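Local coordinates for protein glycogen synthase (Cyanobacterium sp. CLg1, PDB 6GNF) that is a two-domain, GT-B-fold member of the bacterial glycogen and starch synthase family that holds ADP and a glycan, at residues T74-Q78 and L148-L152; N88-F92 and A142-V146; V104-Y109 and M138-A142; V108-K112 and Y129-R135. One frame throughout, in Å; residues are numbered along the deposited sequence.

All four contacts lie in the Rossmann-like N-terminal domain and join its mixed sheet, or the chain leaving it, to helices 132-144 and 146-149. Interaction 1 is a surface contact on the outermost strand 72-82 and is mainly apolar, with no hydrogen bond across it. Interactions 2, 3 and 4 are buried and all use helix 132-144. Interaction 2 comes from the neighbouring strand 85-96 and adds one tyrosine-to-carbonyl bond; it shares A142 with interaction 3, which is built from methionine packing on histidine and tyrosine, with aliphatic contacts. Interaction 4 shares V108 and Y109 with interaction 3 but lies at the helix start, where a salt bridge, a cation-pi contact and hydrogen bonds to carbonyls dominate.

Interaction 1: T74-Q78 and L148-L152; sequences TEIIQ and LLVPL
I76 and L149 carry this contact, in which the outermost strand of the mixed sheet of a Rossmann-like domain, strand 72-82, meets the C-terminal end of helix 146-149. The two branches of I76 divide the work. CG2 packs on the methyl L149 CD1 at 3.8 Å. The longer branch runs beside its own backbone N (chi1 -60°), which carries I76 CD1 to within 3.5 Å of the carbonyl oxygen L149 O. The same methyl also touches V150 CG2 at 3.9 Å and the ring carbon P151 CD at 4.1 Å, bridging the point where the chain leaves the helix. L149 CD1 is in turn flanked by the amide of Q78, whose side chain crosses that of the leucine at about a right angle, with Q78 OE1 3.4 Å from the methyl. V150, the first residue beyond the helix, is buried and also packs on I102 of strand 99-105. No hydrogen bond joins the segments; they meet mainly through apolar packing. The strand supplies its own polar bonds: T74 OG1 bonds to Y91 O of the next strand and closes an ST turn by accepting from I76 N at 3.1 Å.

Interaction 2: N88-F92 and A142-V146; sequences NVRYF and AALAV. With SO4 (sulfate ion), chain G.
V89 meets A142 methyl to methyl, CG2 to CB at 4.0 Å, where strand 85-96 packs against the C-terminal part of helix 132-144. R90, next in sequence, lies on the other face of the sheet. Its NH2 donates to O1 of a sulfate ion, probably from the crystallisation liquor, at 3.1 Å and 160°, while the bond from NH1 to the same oxygen is weak; NH2 also forms a salt bridge with D105, and the sulfate is also hydrogen-bonded to R64 NH1. Y91 turns back to the helix and buries the most surface here. Its CG stands anti to the carbonyl carbon (chi1 -63°), and the ring reaches across until OH lies 2.6 Å from A142 O, near the ring plane. A145 CB is 3.5 Å from the same hydroxyl, and V146 CG2 meets Y91 CE1 obliquely at 3.5 Å. F92 again belongs to the far side, its ring edge directed at one face of the R90 guanidinium. In this buried setting the phenol donates onto a lone pair of A142 O, which also takes a weak bond from A145 N; the phenol thereby gives its proton to a buried carbonyl and ties the strand to the helix.

Interaction 3: V104-Y109 and M138-A142; sequences VDHHVY and MLSQA
M138 CE lies over one face of the H106 imidazole, 4.0 Å from the ring centroid and 24° off its normal, a CH-pi contact; M138 SD follows at 4.3 Å over the same ring as a sulfur-aromatic contact. The edge of the imidazole is used differently. H106 ND1 accepts from V108 N at 3.3 Å, nearly in the ring plane and almost straight, while NE2 bonds to T87 OG1, so two bonds fix the rotation of the ring beneath the methionine. The phenol of Y109 has V108 CG2 over one face, toward the rim, and receives M138 CE obliquely, at 3.6 Å from CZ. Its hydroxyl passes 3.3 Å from L139 N at an angle too poor for a hydrogen bond and is bonded instead to R135 O. M138 is extended through its first two torsions and bends at the third (chi3 74°), which places CE among H106, Y109 and V108, the last met tip to tip through CG2 at 3.7 Å. Further along the helix the packing is aliphatic: V104 sets CG1 against A142 CB at 3.7 Å and CG2 against L139 CD1. H106 is the N-cap of helix 107-110, and its capped turn follows directly on strand 99-105; strand and turn together pack against helix 132-144 in the sheet-and-helix layering of a Rossmann-like domain.

Interaction 4: V108-K112 and Y129-R135; sequences VYLSK and YIDNVER
Y109 OH donates to R135 O over 2.6 Å, in the carbonyl plane and at the edge of the phenol, while R135 returns a bond from NH1 to V108 O at 2.9 Å. That second bond is bent, 135° at the hydrogen, although the oxygen lies near the guanidinium plane. The ion pair of K112 and D131 completes the polar set: NZ meets OD1 at 3.1 Å on its syn side, 27° out of the carboxylate plane, and OD2 more weakly. D131 OD2 also bonds to Y82 OH, so the carboxylate has a second partner. The R135 side chain is steadied by NE bonding to N132 OD1 at 3.2 Å and by Y129 CD2, 3.5 Å above one face of its guanidinium. The lysine chain, bent at chi2 (-65°), runs over one face of Y129, with CD in CH-pi contact and NZ 4.3 Å from the ring centroid in a cation-pi interaction. K112 CE comes within 3.4 Å of R135 NH1; D131, paired with K112, probably eases the approach of the two like charges. Outside these bonds, V108 CG2 packs on R135 CG at 3.7 Å as the side chains pass in opposite directions. Helix 107-110 and the residues that follow it thus rest on the first turn of helix 132-144 and the type I beta turn, Y129 to N132, that leads into it, with Y82 of strand 72-82 touching both V108 and E134.

Interaction 1: T74-Q78 and L148-L152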
loop_
_atom_site.group_PDB
_atom_site.type_symbol
_atom_site.label_atom_id
_atom_site.label_comp_id
_atom_site.label_asym_id
_atom_site.label_seq_id
_atom_site.Cartn_x
_atom_site.Cartn_y
_atom_site.Cartn_z
ATOM N N THR A 74 25.727 11.450 6.495
ATOM C CA THR A 74 26.680 11.562 5.392
ATOM C C THR A 74 27.441 12.881 5.423
ATOM O O THR A 74 28.421 13.052 4.708
ATOM C CB THR A 74 25.985 11.506 4.036
ATOM O OG1 THR A 74 25.200 12.690 3.871
ATOM C CG2 THR A 74 25.126 10.234 3.901
ATOM N N GLU A 75 26.980 13.829 6.241
ATOM C CA GLU A 75 27.537 15.185 6.335
ATOM C C GLU A 75 27.210 16.057 5.125
ATOM O O GLU A 75 27.640 17.203 5.028
ATOM C CB GLU A 75 29.041 15.171 6.595
ATOM C CG GLU A 75 29.394 14.471 7.899
ATOM C CD GLU A 75 29.157 15.355 9.128
ATOM O OE1 GLU A 75 29.244 14.815 10.252
ATOM O OE2 GLU A 75 28.890 16.581 8.978
ATOM N N ILE A 76 26.401 15.541 4.219
ATOM C CA ILE A 76 25.954 16.309 3.076
ATOM C C ILE A 76 24.771 17.173 3.497
ATOM O O ILE A 76 23.879 16.711 4.205
ATOM C CB ILE A 76 25.507 15.379 1.933
ATOM C CG1 ILE A 76 26.669 14.489 1.490
ATOM C CG2 ILE A 76 24.979 16.187 0.760
ATOM C CD1 ILE A 76 26.252 13.269 0.698
ATOM N N ILE A 77 24.765 18.427 3.055
ATOM C CA ILE A 77 23.613 19.312 3.218
ATOM C C ILE A 77 23.201 19.831 1.857
ATOM O O ILE A 77 24.045 20.056 1.001
ATOM C CB ILE A 77 23.888 20.507 4.152
ATOM C CG1 ILE A 77 24.947 21.436 3.549
ATOM C CG2 ILE A 77 24.298 20.008 5.526
ATOM C CD1 ILE A 77 25.467 22.483 4.504
ATOM N N GLN A 78 21.899 19.946 1.638
ATOM C CA GLN A 78 21.370 20.387 0.365
ATOM C C GLN A 78 20.293 21.442 0.599
ATOM O O GLN A 78 19.345 21.196 1.332
ATOM C CB GLN A 78 20.785 19.184 -0.371
ATOM C CG GLN A 78 20.079 19.501 -1.672
ATOM C CD GLN A 78 20.983 20.222 -2.650
ATOM O OE1 GLN A 78 22.205 20.076 -2.623
ATOM N NE2 GLN A 78 20.393 21.101 -3.437
ATOM N N LEU A 148 23.186 12.708 -7.384
ATOM C CA LEU A 148 24.341 13.552 -7.685
ATOM C C LEU A 148 25.314 13.670 -6.516
ATOM O O LEU A 148 26.497 13.918 -6.731
ATOM C CB LEU A 148 23.879 14.951 -8.095
ATOM C CG LEU A 148 22.859 15.033 -9.235
ATOM C CD1 LEU A 148 22.404 16.475 -9.427
ATOM C CD2 LEU A 148 23.440 14.483 -10.523
ATOM N N LEU A 149 24.831 13.465 -5.287
ATOM C CA LEU A 149 25.586 13.837 -4.083
ATOM C C LEU A 149 26.005 12.688 -3.182
ATOM O O LEU A 149 27.105 12.706 -2.614
ATOM C CB LEU A 149 24.751 14.804 -3.238
ATOM C CG LEU A 149 24.532 16.237 -3.713
ATOM C CD1 LEU A 149 23.665 17.009 -2.726
ATOM C CD2 LEU A 149 25.833 16.960 -4.004
ATOM N N VAL A 150 25.159 11.676 -3.054
ATOM C CA VAL A 150 25.346 10.666 -2.011
ATOM C C VAL A 150 26.111 9.432 -2.518
ATOM O O VAL A 150 25.594 8.664 -3.328
ATOM C CB VAL A 150 23.987 10.232 -1.422
ATOM C CG1 VAL A 150 24.171 9.199 -0.326
ATOM C CG2 VAL A 150 23.232 11.440 -0.869
ATOM N N PRO A 151 27.322 9.183 -1.984
ATOM C CA PRO A 151 28.055 7.998 -2.412
ATOM C C PRO A 151 27.408 6.726 -1.881
ATOM O O PRO A 151 27.108 6.611 -0.689
ATOM C CB PRO A 151 29.440 8.183 -1.792
ATOM C CG PRO A 151 29.217 9.073 -0.620
ATOM C CD PRO A 151 28.061 9.959 -0.972
ATOM N N LEU A 152 27.253 5.747 -2.759
ATOM C CA LEU A 152 26.466 4.564 -2.470
ATOM C C LEU A 152 27.362 3.370 -2.184
ATOM O O LEU A 152 28.584 3.447 -2.238
ATOM C CB LEU A 152 25.541 4.262 -3.654
ATOM C CG LEU A 152 24.581 5.368 -4.059
ATOM C CD1 LEU A 152 23.760 4.953 -5.264
ATOM C CD2 LEU A 152 23.659 5.765 -2.910
#

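Interaction 2: N88-F92 and A142-V146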
loop_
_atom_site.group_PDB
_atom_site.type_symbol
_atom_site.label_atom_id
_atom_site.label_comp_id
_atom_site.label_asym_id
_atom_site.label_seq_id
_atom_site.Cartn_x
_atom_site.Cartn_y
_atom_site.Cartn_z
ATOM N N ASN A 88 17.470 23.759 4.575
ATOM C CA ASN A 88 18.436 22.718 4.217
ATOM C C ASN A 88 17.969 21.377 4.712
ATOM O O ASN A 88 17.376 21.298 5.760
ATOM C CB ASN A 88 19.786 22.980 4.893
ATOM C CG ASN A 88 20.437 24.237 4.414
ATOM O OD1 ASN A 88 20.536 25.196 5.174
ATOM N ND2 ASN A 88 20.844 24.276 3.150
ATOM N N VAL A 89 18.286 20.323 3.978
ATOM C CA VAL A 89 18.139 18.967 4.498
ATOM C C VAL A 89 19.527 18.357 4.692
ATOM O O VAL A 89 20.496 18.821 4.090
ATOM C CB VAL A 89 17.256 18.093 3.587
ATOM C CG1 VAL A 89 15.846 18.660 3.537
ATOM C CG2 VAL A 89 17.831 17.979 2.183
ATOM N N ARG A 90 19.636 17.416 5.627
ATOM C CA ARG A 90 20.797 16.543 5.741
ATOM C C ARG A 90 20.374 15.179 5.220
ATOM O O ARG A 90 19.184 14.883 5.171
ATOM C CB ARG A 90 21.253 16.417 7.186
ATOM C CG ARG A 90 21.748 17.708 7.816
ATOM C CD ARG A 90 22.259 17.474 9.229
ATOM N NE ARG A 90 21.223 16.923 10.101
ATOM C CZ ARG A 90 21.438 16.353 11.292
ATOM N NH1 ARG A 90 22.664 16.248 11.789
ATOM N NH2 ARG A 90 20.411 15.880 11.995
ATOM N N TYR A 91 21.336 14.384 4.766
ATOM C CA TYR A 91 21.063 13.038 4.286
ATOM C C TYR A 91 21.733 12.028 5.199
ATOM O O TYR A 91 22.912 12.147 5.550
ATOM C CB TYR A 91 21.569 12.848 2.859
ATOM C CG TYR A 91 20.899 13.725 1.827
ATOM C CD1 TYR A 91 19.630 13.422 1.337
ATOM C CD2 TYR A 91 21.550 14.839 1.305
ATOM C CE1 TYR A 91 19.018 14.217 0.376
ATOM C CE2 TYR A 91 20.944 15.651 0.351
ATOM C CZ TYR A 91 19.678 15.339 -0.116
ATOM O OH TYR A 91 19.081 16.152 -1.081
ATOM N N PHE A 92 20.946 11.062 5.661
ATOM C CA PHE A 92 21.465 9.916 6.383
ATOM C C PHE A 92 21.387 8.730 5.436
ATOM O O PHE A 92 20.623 8.754 4.474
ATOM C CB PHE A 92 20.660 9.664 7.655
ATOM C CG PHE A 92 20.972 10.622 8.768
ATOM C CD1 PHE A 92 20.632 11.961 8.659
ATOM C CD2 PHE A 92 21.601 10.190 9.916
ATOM C CE1 PHE A 92 20.913 12.851 9.677
ATOM C CE2 PHE A 92 21.887 11.068 10.945
ATOM C CZ PHE A 92 21.544 12.404 10.823
ATOM N N ALA A 142 14.404 17.182 -2.451
ATOM C CA ALA A 142 15.566 16.604 -1.789
ATOM C C ALA A 142 16.035 15.327 -2.475
ATOM O O ALA A 142 17.242 15.065 -2.494
ATOM C CB ALA A 142 15.259 16.330 -0.322
ATOM N N ALA A 143 15.088 14.549 -2.993
ATOM C CA ALA A 143 15.395 13.256 -3.599
ATOM C C ALA A 143 16.162 13.411 -4.901
ATOM O O ALA A 143 17.007 12.601 -5.233
ATOM C CB ALA A 143 14.114 12.473 -3.847
ATOM N N LEU A 144 15.877 14.478 -5.637
ATOM C CA LEU A 144 16.517 14.693 -6.929
ATOM C C LEU A 144 18.027 14.874 -6.801
ATOM O O LEU A 144 18.763 14.464 -7.707
ATOM C CB LEU A 144 15.899 15.898 -7.645
ATOM C CG LEU A 144 14.540 15.660 -8.311
ATOM C CD1 LEU A 144 13.814 16.967 -8.539
ATOM C CD2 LEU A 144 14.695 14.910 -9.621
ATOM N N ALA A 145 18.480 15.433 -5.679
ATOM C CA ALA A 145 19.905 15.662 -5.465
ATOM C C ALA A 145 20.666 14.395 -5.090
ATOM O O ALA A 145 21.892 14.344 -5.193
ATOM C CB ALA A 145 20.110 16.739 -4.405
ATOM N N VAL A 146 19.953 13.352 -4.686
ATOM C CA VAL A 146 20.611 12.170 -4.116
ATOM C C VAL A 146 21.521 11.448 -5.117
ATOM O O VAL A 146 22.656 11.099 -4.745
ATOM C CB VAL A 146 19.597 11.210 -3.461
ATOM C CG1 VAL A 146 20.210 9.841 -3.194
ATOM C CG2 VAL A 146 19.088 11.812 -2.162
HETATM S S SO4 G . 20.649 13.497 15.098
HETATM O O1 SO4 G . 21.563 14.478 14.457
HETATM O O2 SO4 G . 19.234 13.728 14.714
HETATM O O3 SO4 G . 20.766 13.658 16.564
HETATM O O4 SO4 G . 21.046 12.123 14.716
#

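Interaction 3: V104-Y109 and M138-A142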
loop_
_atom_site.group_PDB
_atom_site.type_symbol
_atom_site.label_atom_id
_atom_site.label_comp_id
_atom_site.label_asym_id
_atom_site.label_seq_id
_atom_site.Cartn_x
_atom_site.Cartn_y
_atom_site.Cartn_z
ATOM N N VAL A 104 16.022 11.516 4.252
ATOM C CA VAL A 104 16.051 12.963 4.223
ATOM C C VAL A 104 15.713 13.487 5.609
ATOM O O VAL A 104 14.613 13.278 6.106
ATOM C CB VAL A 104 15.046 13.507 3.195
ATOM C CG1 VAL A 104 15.137 15.022 3.108
ATOM C CG2 VAL A 104 15.298 12.880 1.834
ATOM N N ASP A 105 16.652 14.204 6.214
ATOM C CA ASP A 105 16.508 14.652 7.586
ATOM C C ASP A 105 16.144 16.134 7.670
ATOM O O ASP A 105 16.814 16.994 7.104
ATOM C CB ASP A 105 17.794 14.410 8.359
ATOM C CG ASP A 105 17.707 14.880 9.809
ATOM O OD1 ASP A 105 16.933 14.324 10.621
ATOM O OD2 ASP A 105 18.439 15.843 10.146
ATOM N N HIS A 106 15.081 16.426 8.416
ATOM C CA HIS A 106 14.633 17.789 8.664
ATOM C C HIS A 106 13.715 17.788 9.878
ATOM O O HIS A 106 13.014 16.815 10.122
ATOM C CB HIS A 106 13.873 18.336 7.458
ATOM C CG HIS A 106 13.740 19.824 7.456
ATOM N ND1 HIS A 106 12.783 20.492 8.187
ATOM C CD2 HIS A 106 14.458 20.777 6.819
ATOM C CE1 HIS A 106 12.916 21.793 8.008
ATOM N NE2 HIS A 106 13.927 21.995 7.180
ATOM N N HIS A 107 13.696 18.901 10.600
ATOM C CA HIS A 107 12.867 19.054 11.790
ATOM C C HIS A 107 11.390 18.664 11.544
ATOM O O HIS A 107 10.783 18.039 12.390
ATOM C CB HIS A 107 13.042 20.489 12.351
ATOM C CG HIS A 107 11.972 20.932 13.293
ATOM N ND1 HIS A 107 12.040 20.684 14.651
ATOM C CD2 HIS A 107 10.858 21.680 13.103
ATOM C CE1 HIS A 107 10.992 21.221 15.251
ATOM N NE2 HIS A 107 10.256 21.825 14.333
ATOM N N VAL A 108 10.852 18.945 10.361
ATOM C CA VAL A 108 9.442 18.699 10.087
ATOM C C VAL A 108 9.126 17.227 9.877
ATOM O O VAL A 108 7.955 16.881 9.841
ATOM C CB VAL A 108 8.910 19.494 8.859
ATOM C CG1 VAL A 108 9.200 20.975 9.013
ATOM C CG2 VAL A 108 9.490 18.971 7.549
ATOM N N TYR A 109 10.145 16.390 9.663
ATOM C CA TYR A 109 9.932 14.950 9.569
ATOM C C TYR A 109 10.145 14.266 10.908
ATOM O O TYR A 109 9.347 13.416 11.291
ATOM C CB TYR A 109 10.859 14.309 8.543
ATOM C CG TYR A 109 10.733 14.833 7.143
ATOM C CD1 TYR A 109 9.493 14.955 6.526
ATOM C CD2 TYR A 109 11.861 15.179 6.410
ATOM C CE1 TYR A 109 9.383 15.434 5.236
ATOM C CE2 TYR A 109 11.756 15.653 5.119
ATOM C CZ TYR A 109 10.511 15.778 4.538
ATOM O OH TYR A 109 10.405 16.258 3.263
ATOM N N MET A 138 8.998 19.219 -0.472
ATOM C CA MET A 138 10.400 19.230 -0.053
ATOM C C MET A 138 11.070 17.863 -0.241
ATOM O O MET A 138 12.260 17.786 -0.568
ATOM C CB MET A 138 10.525 19.684 1.398
ATOM C CG MET A 138 11.976 19.848 1.863
ATOM S SD MET A 138 12.124 20.621 3.480
ATOM C CE MET A 138 11.603 19.251 4.506
ATOM N N LEU A 139 10.326 16.788 0.003
ATOM C CA LEU A 139 10.845 15.443 -0.239
ATOM C C LEU A 139 11.238 15.237 -1.698
ATOM O O LEU A 139 12.298 14.681 -1.970
ATOM C CB LEU A 139 9.819 14.381 0.172
ATOM C CG LEU A 139 10.153 12.929 -0.173
ATOM C CD1 LEU A 139 11.474 12.507 0.444
ATOM C CD2 LEU A 139 9.036 12.003 0.291
ATOM N N SER A 140 10.390 15.689 -2.625
ATOM C CA SER A 140 10.655 15.514 -4.055
ATOM C C SER A 140 11.897 16.284 -4.490
ATOM O O SER A 140 12.690 15.782 -5.266
ATOM C CB SER A 140 9.445 15.934 -4.881
ATOM O OG SER A 140 8.350 15.103 -4.541
ATOM N N GLN A 141 12.052 17.504 -3.989
ATOM C CA GLN A 141 13.244 18.305 -4.257
ATOM C C GLN A 141 14.496 17.669 -3.683
ATOM O O GLN A 141 15.547 17.683 -4.314
ATOM C CB GLN A 141 13.112 19.703 -3.648
ATOM C CG GLN A 141 12.031 20.558 -4.271
ATOM C CD GLN A 141 11.789 21.827 -3.482
ATOM O OE1 GLN A 141 12.727 22.480 -3.018
ATOM N NE2 GLN A 141 10.528 22.182 -3.312
ATOM N N ALA A 142 14.404 17.182 -2.451
ATOM C CA ALA A 142 15.566 16.604 -1.789
ATOM C C ALA A 142 16.035 15.327 -2.475
ATOM O O ALA A 142 17.242 15.065 -2.494
ATOM C CB ALA A 142 15.259 16.330 -0.322
#

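Interaction 4: V108-K112 and Y129-R135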
loop_
_atom_site.group_PDB
_atom_site.type_symbol
_atom_site.label_atom_id
_atom_site.label_comp_id
_atom_site.label_asym_id
_atom_site.label_seq_id
_atom_site.Cartn_x
_atom_site.Cartn_y
_atom_site.Cartn_z
ATOM N N VAL A 108 10.852 18.945 10.361
ATOM C CA VAL A 108 9.442 18.699 10.087
ATOM C C VAL A 108 9.126 17.227 9.877
ATOM O O VAL A 108 7.955 16.881 9.841
ATOM C CB VAL A 108 8.910 19.494 8.859
ATOM C CG1 VAL A 108 9.200 20.975 9.013
ATOM C CG2 VAL A 108 9.490 18.971 7.549
ATOM N N TYR A 109 10.145 16.390 9.663
ATOM C CA TYR A 109 9.932 14.950 9.569
ATOM C C TYR A 109 10.145 14.266 10.908
ATOM O O TYR A 109 9.347 13.416 11.291
ATOM C CB TYR A 109 10.859 14.309 8.543
ATOM C CG TYR A 109 10.733 14.833 7.143
ATOM C CD1 TYR A 109 9.493 14.955 6.526
ATOM C CD2 TYR A 109 11.861 15.179 6.410
ATOM C CE1 TYR A 109 9.383 15.434 5.236
ATOM C CE2 TYR A 109 11.756 15.653 5.119
ATOM C CZ TYR A 109 10.511 15.778 4.538
ATOM O OH TYR A 109 10.405 16.258 3.263
ATOM N N LEU A 110 11.212 14.631 11.611
ATOM C CA LEU A 110 11.618 13.896 12.801
ATOM C C LEU A 110 10.753 14.223 14.003
ATOM O O LEU A 110 10.254 13.325 14.687
ATOM C CB LEU A 110 13.077 14.209 13.142
ATOM C CG LEU A 110 13.744 13.327 14.194
ATOM C CD1 LEU A 110 13.863 11.901 13.698
ATOM C CD2 LEU A 110 15.114 13.883 14.552
ATOM N N SER A 111 10.576 15.516 14.244
ATOM C CA SER A 111 9.994 16.011 15.491
ATOM C C SER A 111 8.460 16.185 15.476
ATOM O O SER A 111 7.911 16.874 16.349
ATOM C CB SER A 111 10.668 17.339 15.863
ATOM O OG SER A 111 10.411 18.313 14.864
ATOM N N LYS A 112 7.770 15.548 14.524
ATOM C CA LYS A 112 6.298 15.542 14.517
ATOM C C LYS A 112 5.734 14.797 15.738
ATOM O O LYS A 112 4.758 15.236 16.362
ATOM C CB LYS A 112 5.755 14.926 13.223
ATOM C CG LYS A 112 5.920 15.814 12.003
ATOM C CD LYS A 112 5.104 17.095 12.121
ATOM C CE LYS A 112 5.009 17.836 10.796
ATOM N NZ LYS A 112 4.118 19.024 10.890
ATOM N N TYR A 129 -1.660 16.482 8.480
ATOM C CA TYR A 129 -0.920 17.679 8.871
ATOM C C TYR A 129 -1.260 18.801 7.893
ATOM O O TYR A 129 -1.372 18.564 6.686
ATOM C CB TYR A 129 0.598 17.433 8.857
ATOM C CG TYR A 129 1.098 16.437 9.883
ATOM C CD1 TYR A 129 0.889 16.649 11.246
ATOM C CD2 TYR A 129 1.792 15.289 9.493
ATOM C CE1 TYR A 129 1.343 15.744 12.191
ATOM C CE2 TYR A 129 2.253 14.377 10.431
ATOM C CZ TYR A 129 2.026 14.613 11.783
ATOM O OH TYR A 129 2.455 13.738 12.751
ATOM N N ILE A 130 -1.432 20.017 8.405
ATOM C CA ILE A 130 -1.700 21.175 7.542
ATOM C C ILE A 130 -0.612 21.340 6.469
ATOM O O ILE A 130 -0.902 21.683 5.327
ATOM C CB ILE A 130 -1.867 22.497 8.351
ATOM C CG1 ILE A 130 -0.597 22.864 9.141
ATOM C CG2 ILE A 130 -3.066 22.402 9.292
ATOM C CD1 ILE A 130 0.285 23.903 8.470
ATOM N N ASP A 131 0.634 21.088 6.862
ATOM C CA ASP A 131 1.795 21.398 6.046
ATOM C C ASP A 131 2.272 20.231 5.175
ATOM O O ASP A 131 3.453 20.180 4.802
ATOM C CB ASP A 131 2.947 21.911 6.945
ATOM C CG ASP A 131 3.587 20.805 7.790
ATOM O OD1 ASP A 131 2.832 19.933 8.275
ATOM O OD2 ASP A 131 4.824 20.831 7.999
ATOM N N ASN A 132 1.376 19.310 4.821
ATOM C CA ASN A 132 1.772 18.199 3.953
ATOM C C ASN A 132 2.241 18.644 2.577
ATOM O O ASN A 132 3.099 17.977 1.968
ATOM C CB ASN A 132 0.660 17.155 3.824
ATOM C CG ASN A 132 0.721 16.091 4.924
ATOM O OD1 ASN A 132 1.675 16.012 5.725
ATOM N ND2 ASN A 132 -0.291 15.239 4.948
ATOM N N VAL A 133 1.670 19.739 2.083
ATOM C CA VAL A 133 2.119 20.342 0.832
ATOM C C VAL A 133 3.615 20.640 0.915
ATOM O O VAL A 133 4.381 20.208 0.065
ATOM C CB VAL A 133 1.335 21.632 0.510
ATOM C CG1 VAL A 133 2.021 22.458 -0.574
ATOM C CG2 VAL A 133 -0.092 21.294 0.093
ATOM N N GLU A 134 4.024 21.369 1.943
ATOM C CA GLU A 134 5.418 21.773 2.065
ATOM C C GLU A 134 6.330 20.571 2.326
ATOM O O GLU A 134 7.398 20.458 1.735
ATOM C CB GLU A 134 5.573 22.825 3.162
ATOM C CG GLU A 134 4.951 24.170 2.835
ATOM C CD GLU A 134 3.446 24.235 3.074
ATOM O OE1 GLU A 134 2.835 25.309 2.851
ATOM O OE2 GLU A 134 2.836 23.214 3.468
ATOM N N ARG A 135 5.898 19.665 3.199
ATOM C CA ARG A 135 6.683 18.489 3.577
ATOM C C ARG A 135 6.999 17.579 2.405
ATOM O O ARG A 135 8.129 17.109 2.270
ATOM C CB ARG A 135 5.949 17.670 4.651
ATOM C CG ARG A 135 6.239 18.116 6.078
ATOM C CD ARG A 135 5.115 17.777 7.048
ATOM N NE ARG A 135 4.587 16.428 6.873
ATOM C CZ ARG A 135 4.951 15.351 7.562
ATOM N NH1 ARG A 135 5.881 15.415 8.507
ATOM N NH2 ARG A 135 4.368 14.186 7.295
#